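Local coordinates for protein Xaa-Pro aminopeptidase (Thermococcus sibiricus MM 739, PDB 4RGZ) that binds zinc and belongs to the M24B metallopeptidases, probably acting as a prolidase or aminopeptidase that cleaves peptide bonds in front of proline, at residues V199-N204 with S213-R218; E102-D107 with Y125-I130. All blocks are in the same frame, centred on the assembly; numbering follows the deposited sequence.

In the fold
Contact 2 comes first along the chain, in the Creatinase/Prolidase N-terminal domain, and contact 1 follows in the M24 metallopeptidase part. Their centres lie about 47 Å apart, on opposite sides of the chain's centre, and their nearest atoms are about 30 Å from each other. They share no sheet. Contact 2 pairs strands 104-106 and 127-129 of a small parallel sheet beside the second subunit. In contact 1 the end of strand 198-201 meets the loop leading to strand 222-231, its antiparallel neighbour, which carries the zinc ligand Asp226. Neither contact touches the metal site; each is a local join within its own family region, strand to strand in contact 2 and strand end to loop in contact 1.

Contact 1: V199-N204 with S213-R218; sequences VASGPN and SHRKIR
Ser201 OG takes a weak hydrogen bond from Arg215 NH1, 2.7 Å long but badly bent, with an N-H...O angle of 119°. The arginine reaches it on a straight arm: CG stands anti to the backbone N (chi1 -179°) and the chain stays extended to NE. The guanidinium thus lies across the end of strand 198-201, with the carbonyl oxygen of Ser201 3.5 Å above one face, off-centre. Pro203 crosses the arginine at about a right angle, its CD 3.6 Å from Arg215 NH2. The Asn204 side chain runs past the arginine in the opposite direction, its amide plane turned 80° from the guanidinium. Ile217 CD1 lies against Ser201 CB at 3.5 Å, its other contacts including Val223 of strand 222-231 and Leu176 of helix 173-185. On the opposite face Arg218 sets a single nitrogen, NH2, 3.5 Å above the plane of the Arg215 guanidinium, near the middle of the group; a bond to Lys216 O, 3.1 Å away, on a lone pair of that carbonyl, holds Arg218 NH2 there. The loop itself is shaped by an ST turn in which Arg215 N gives a nearly straight bond to Ser213 OG at 3.2 Å. Outside the two segments, Asp221 makes a salt bridge with Arg215 NH2 and accepts from Arg218 N, while Glu173 binds the backbone N of both Ser201 and Ser213. The weak serine bond is secondary to the salt bridge with Asp221, which probably offsets the charge of the two neighbouring arginines; Glu173 ties strand end and loop to the start of helix 173-185.

Contact 2: E102-D107 with Y125-I130; sequences EKLLID and YSLHPI
Leu127 turns CG anti to its carbonyl carbon (chi1 -51°), bringing CD2 to 3.8 Å from Leu104 CD1; the same choice in Tyr125 (chi1 -37°) brings ring atom CD2 to 3.8 Å from Leu104 CD1. The two leucines lie side by side and point the same way, while Ile106 CD1 comes in at a slant to Leu127 CD2 at 4.0 Å. Leu104, Ile106, Leu127 and Pro129 lie on one face of the sheet, where Leu116 of the second subunit packs on Ile106 and Leu127. An alanine in place of Leu104 removes CG and both methyls, and would probably open a gap between the Tyr125 ring and Leu127 CD2, leaving the latter mainly Ile106 on this strand. On the other face lie Leu105 and His128, the latter meeting the ring of Phe21. Four backbone bonds join the parallel strands: Leu104 N to Ser126 O (2.8 Å), His128 N to Leu104 O (2.9 Å), Ile106 N to His128 O (3.3 Å) and Ile130 N to Ile106 O (3.0 Å). Leu105 instead bonds to strand 23-25 through its backbone. Alternate residues of 104-106 therefore satisfy their peptide groups on opposite sides, as expected of the middle strand of the three, with a largely apolar face turned to the second subunit.

Contact 1: V199-N204 with S213-R218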
loop_
_atom_site.group_PDB
_atom_site.type_symbol
_atom_site.label_atom_id
_atom_site.label_comp_id
_atom_site.label_asym_id
_atom_site.label_seq_id
_atom_site.Cartn_x
_atom_site.Cartn_y
_atom_site.Cartn_z
ATOM N N VAL A 199 -9.254 15.164 -0.701
ATOM C CA VAL A 199 -10.174 16.262 -0.833
ATOM C C VAL A 199 -10.147 17.008 0.504
ATOM O O VAL A 199 -10.353 16.416 1.578
ATOM C CB VAL A 199 -11.581 15.750 -1.166
ATOM C CG1 VAL A 199 -12.526 16.898 -1.429
ATOM C CG2 VAL A 199 -11.539 14.849 -2.381
ATOM N N ALA A 200 -9.878 18.305 0.439
ATOM C CA ALA A 200 -9.741 19.110 1.645
ATOM C C ALA A 200 -10.534 20.413 1.486
ATOM O O ALA A 200 -10.185 21.264 0.635
ATOM C CB ALA A 200 -8.264 19.375 1.938
ATOM N N SER A 201 -11.583 20.567 2.319
ATOM C CA SER A 201 -12.551 21.643 2.134
ATOM C C SER A 201 -12.515 22.664 3.262
ATOM O O SER A 201 -12.318 22.300 4.420
ATOM C CB SER A 201 -13.956 21.078 1.992
ATOM O OG SER A 201 -14.378 20.488 3.205
ATOM N N GLY A 202 -12.748 23.934 2.928
ATOM C CA GLY A 202 -12.701 25.006 3.902
ATOM C C GLY A 202 -11.428 24.939 4.720
ATOM O O GLY A 202 -10.346 24.853 4.137
ATOM N N PRO A 203 -11.541 24.941 6.074
ATOM C CA PRO A 203 -10.320 25.003 6.921
ATOM C C PRO A 203 -9.419 23.773 6.765
ATOM O O PRO A 203 -8.207 23.871 6.956
ATOM C CB PRO A 203 -10.876 25.098 8.343
ATOM C CG PRO A 203 -12.288 25.574 8.183
ATOM C CD PRO A 203 -12.775 24.985 6.892
ATOM N N ASN A 204 -10.004 22.634 6.381
ATOM C CA ASN A 204 -9.220 21.413 6.141
ATOM C C ASN A 204 -8.223 21.545 5.017
ATOM O O ASN A 204 -7.182 20.854 5.019
ATOM C CB ASN A 204 -10.108 20.200 5.919
ATOM C CG ASN A 204 -10.754 19.753 7.187
ATOM O OD1 ASN A 204 -11.877 19.268 7.192
ATOM N ND2 ASN A 204 -10.052 19.947 8.300
ATOM N N SER A 213 -12.403 13.705 5.520
ATOM C CA SER A 213 -13.230 13.423 6.687
ATOM C C SER A 213 -14.715 13.508 6.326
ATOM O O SER A 213 -15.042 13.667 5.138
ATOM C CB SER A 213 -12.898 14.404 7.802
ATOM O OG SER A 213 -13.488 15.658 7.517
ATOM N N HIS A 214 -15.589 13.419 7.339
ATOM C CA HIS A 214 -17.048 13.553 7.146
ATOM C C HIS A 214 -17.524 14.970 6.911
ATOM O O HIS A 214 -18.706 15.211 6.616
ATOM C CB HIS A 214 -17.816 12.921 8.312
ATOM C CG HIS A 214 -17.478 11.463 8.541
ATOM N ND1 HIS A 214 -16.258 11.055 8.968
ATOM C CD2 HIS A 214 -18.227 10.314 8.354
ATOM C CE1 HIS A 214 -16.240 9.714 9.067
ATOM N NE2 HIS A 214 -17.434 9.257 8.680
ATOM N N ARG A 215 -16.618 15.932 7.017
ATOM C CA ARG A 215 -16.994 17.307 6.852
ATOM C C ARG A 215 -17.686 17.500 5.504
ATOM O O ARG A 215 -17.114 17.172 4.473
ATOM C CB ARG A 215 -15.758 18.190 6.975
ATOM C CG ARG A 215 -16.070 19.661 6.849
ATOM C CD ARG A 215 -14.799 20.511 6.748
ATOM N NE ARG A 215 -15.125 21.942 6.803
ATOM C CZ ARG A 215 -15.754 22.598 5.833
ATOM N NH1 ARG A 215 -16.093 21.979 4.699
ATOM N NH2 ARG A 215 -16.037 23.871 5.978
ATOM N N LYS A 216 -18.900 18.031 5.502
ATOM C CA LYS A 216 -19.585 18.323 4.250
ATOM C C LYS A 216 -19.140 19.612 3.554
ATOM O O LYS A 216 -18.890 20.643 4.198
ATOM C CB LYS A 216 -21.088 18.305 4.435
ATOM C CG LYS A 216 -21.683 16.901 4.394
ATOM C CD LYS A 216 -22.896 16.804 5.279
ATOM C CE LYS A 216 -23.770 15.590 4.974
ATOM N NZ LYS A 216 -23.153 14.339 5.499
ATOM N N ILE A 217 -19.023 19.542 2.229
ATOM C CA ILE A 217 -18.734 20.713 1.417
ATOM C C ILE A 217 -19.982 21.584 1.387
ATOM O O ILE A 217 -21.084 21.074 1.147
ATOM C CB ILE A 217 -18.273 20.310 -0.009
ATOM C CG1 ILE A 217 -16.757 20.143 -0.035
ATOM C CG2 ILE A 217 -18.654 21.357 -1.051
ATOM C CD1 ILE A 217 -16.242 18.880 0.610
ATOM N N ARG A 218 -19.805 22.882 1.645
ATOM C CA ARG A 218 -20.928 23.824 1.676
ATOM C C ARG A 218 -20.515 25.137 1.024
ATOM O O ARG A 218 -19.327 25.358 0.766
ATOM C CB ARG A 218 -21.420 24.063 3.131
ATOM C CG ARG A 218 -20.531 25.037 3.917
ATOM C CD ARG A 218 -20.442 24.753 5.412
ATOM N NE ARG A 218 -19.715 23.514 5.703
ATOM C CZ ARG A 218 -19.650 22.926 6.900
ATOM N NH1 ARG A 218 -20.254 23.476 7.954
ATOM N NH2 ARG A 218 -18.973 21.788 7.039
#

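Contact 2: E102-D107 with Y125-I130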
loop_
_atom_site.group_PDB
_atom_site.type_symbol
_atom_site.label_atom_id
_atom_site.label_comp_id
_atom_site.label_asym_id
_atom_site.label_seq_id
_atom_site.Cartn_x
_atom_site.Cartn_y
_atom_site.Cartn_z
ATOM N N GLU A 102 33.571 -8.375 -4.525
ATOM C CA GLU A 102 33.661 -7.043 -3.922
ATOM C C GLU A 102 32.352 -6.571 -3.254
ATOM O O GLU A 102 31.683 -7.342 -2.552
ATOM C CB GLU A 102 34.143 -6.009 -4.957
ATOM C CG GLU A 102 35.479 -6.312 -5.621
ATOM C CD GLU A 102 35.346 -7.054 -6.944
ATOM O OE1 GLU A 102 34.406 -6.745 -7.711
ATOM O OE2 GLU A 102 36.193 -7.936 -7.225
ATOM N N LYS A 103 32.003 -5.303 -3.494
ATOM C CA LYS A 103 30.927 -4.598 -2.794
ATOM C C LYS A 103 29.531 -5.021 -3.271
ATOM O O LYS A 103 29.406 -5.895 -4.127
ATOM C CB LYS A 103 31.127 -3.079 -2.927
ATOM C CG LYS A 103 32.484 -2.579 -2.430
ATOM C CD LYS A 103 32.445 -1.115 -2.010
ATOM C CE LYS A 103 33.050 -0.194 -3.060
ATOM N NZ LYS A 103 32.688 1.232 -2.811
ATOM N N LEU A 104 28.483 -4.405 -2.718
ATOM C CA LEU A 104 27.112 -4.814 -3.036
ATOM C C LEU A 104 26.080 -3.715 -3.150
ATOM O O LEU A 104 26.096 -2.738 -2.399
ATOM C CB LEU A 104 26.601 -5.825 -2.015
ATOM C CG LEU A 104 26.910 -7.308 -2.218
ATOM C CD1 LEU A 104 25.939 -8.092 -1.351
ATOM C CD2 LEU A 104 26.792 -7.739 -3.673
ATOM N N LEU A 105 25.172 -3.904 -4.105
ATOM C CA LEU A 105 23.966 -3.104 -4.221
ATOM C C LEU A 105 22.773 -3.986 -3.931
ATOM O O LEU A 105 22.415 -4.843 -4.739
ATOM C CB LEU A 105 23.805 -2.536 -5.627
ATOM C CG LEU A 105 24.721 -1.433 -6.137
ATOM C CD1 LEU A 105 24.635 -1.445 -7.647
ATOM C CD2 LEU A 105 24.334 -0.068 -5.592
ATOM N N ILE A 106 22.160 -3.773 -2.774
ATOM C CA ILE A 106 20.892 -4.404 -2.468
ATOM C C ILE A 106 19.789 -3.450 -2.866
ATOM O O ILE A 106 19.842 -2.258 -2.536
ATOM C CB ILE A 106 20.743 -4.728 -0.970
ATOM C CG1 ILE A 106 22.076 -5.172 -0.357
ATOM C CG2 ILE A 106 19.698 -5.813 -0.774
ATOM C CD1 ILE A 106 22.560 -6.527 -0.828
ATOM N N ASP A 107 18.797 -3.979 -3.578
ATOM C CA ASP A 107 17.553 -3.256 -3.874
ATOM C C ASP A 107 16.891 -2.730 -2.601
ATOM O O ASP A 107 16.332 -3.497 -1.829
ATOM C CB ASP A 107 16.592 -4.168 -4.659
ATOM C CG ASP A 107 15.215 -3.552 -4.868
ATOM O OD1 ASP A 107 14.360 -3.727 -3.991
ATOM O OD2 ASP A 107 14.969 -2.925 -5.917
ATOM N N TYR A 125 30.900 -8.668 2.212
ATOM C CA TYR A 125 30.612 -7.689 1.158
ATOM C C TYR A 125 30.325 -6.331 1.766
ATOM O O TYR A 125 29.765 -6.247 2.855
ATOM C CB TYR A 125 29.414 -8.144 0.315
ATOM C CG TYR A 125 29.363 -9.642 0.077
ATOM C CD1 TYR A 125 30.374 -10.285 -0.636
ATOM C CD2 TYR A 125 28.312 -10.418 0.572
ATOM C CE1 TYR A 125 30.352 -11.656 -0.842
ATOM C CE2 TYR A 125 28.273 -11.793 0.361
ATOM C CZ TYR A 125 29.299 -12.406 -0.347
ATOM O OH TYR A 125 29.294 -13.765 -0.572
ATOM N N SER A 126 30.721 -5.272 1.069
ATOM C CA SER A 126 30.442 -3.918 1.530
ATOM C C SER A 126 29.106 -3.419 0.964
ATOM O O SER A 126 28.971 -3.150 -0.236
ATOM C CB SER A 126 31.596 -2.969 1.188
ATOM O OG SER A 126 31.225 -1.608 1.366
ATOM N N LEU A 127 28.125 -3.292 1.850
ATOM C CA LEU A 127 26.750 -3.000 1.450
ATOM C C LEU A 127 26.460 -1.515 1.195
ATOM O O LEU A 127 26.801 -0.650 2.002
ATOM C CB LEU A 127 25.779 -3.554 2.494
ATOM C CG LEU A 127 25.944 -5.016 2.910
ATOM C CD1 LEU A 127 25.106 -5.299 4.146
ATOM C CD2 LEU A 127 25.590 -5.970 1.776
ATOM N N HIS A 128 25.828 -1.238 0.057
ATOM C CA HIS A 128 25.278 0.080 -0.262
ATOM C C HIS A 128 23.955 -0.097 -0.971
ATOM O O HIS A 128 23.702 -1.149 -1.549
ATOM C CB HIS A 128 26.237 0.863 -1.150
ATOM C CG HIS A 128 27.383 1.520 -0.410
ATOM N ND1 HIS A 128 27.394 2.841 -0.120
ATOM C CD2 HIS A 128 28.593 0.998 0.065
ATOM C CE1 HIS A 128 28.541 3.147 0.518
ATOM N NE2 HIS A 128 29.273 2.014 0.634
ATOM N N PRO A 129 23.086 0.926 -0.941
ATOM C CA PRO A 129 21.755 0.830 -1.567
ATOM C C PRO A 129 21.750 0.935 -3.093
ATOM O O PRO A 129 22.619 1.579 -3.674
ATOM C CB PRO A 129 21.007 2.032 -0.976
ATOM C CG PRO A 129 22.088 3.015 -0.660
ATOM C CD PRO A 129 23.250 2.185 -0.191
ATOM N N ILE A 130 20.744 0.338 -3.722
ATOM C CA ILE A 130 20.590 0.376 -5.173
ATOM C C ILE A 130 20.175 1.754 -5.697
ATOM O O ILE A 130 20.572 2.154 -6.789
ATOM C CB ILE A 130 19.568 -0.678 -5.656
ATOM C CG1 ILE A 130 19.808 -1.031 -7.118
ATOM C CG2 ILE A 130 18.136 -0.191 -5.458
ATOM C CD1 ILE A 130 18.846 -2.061 -7.645
#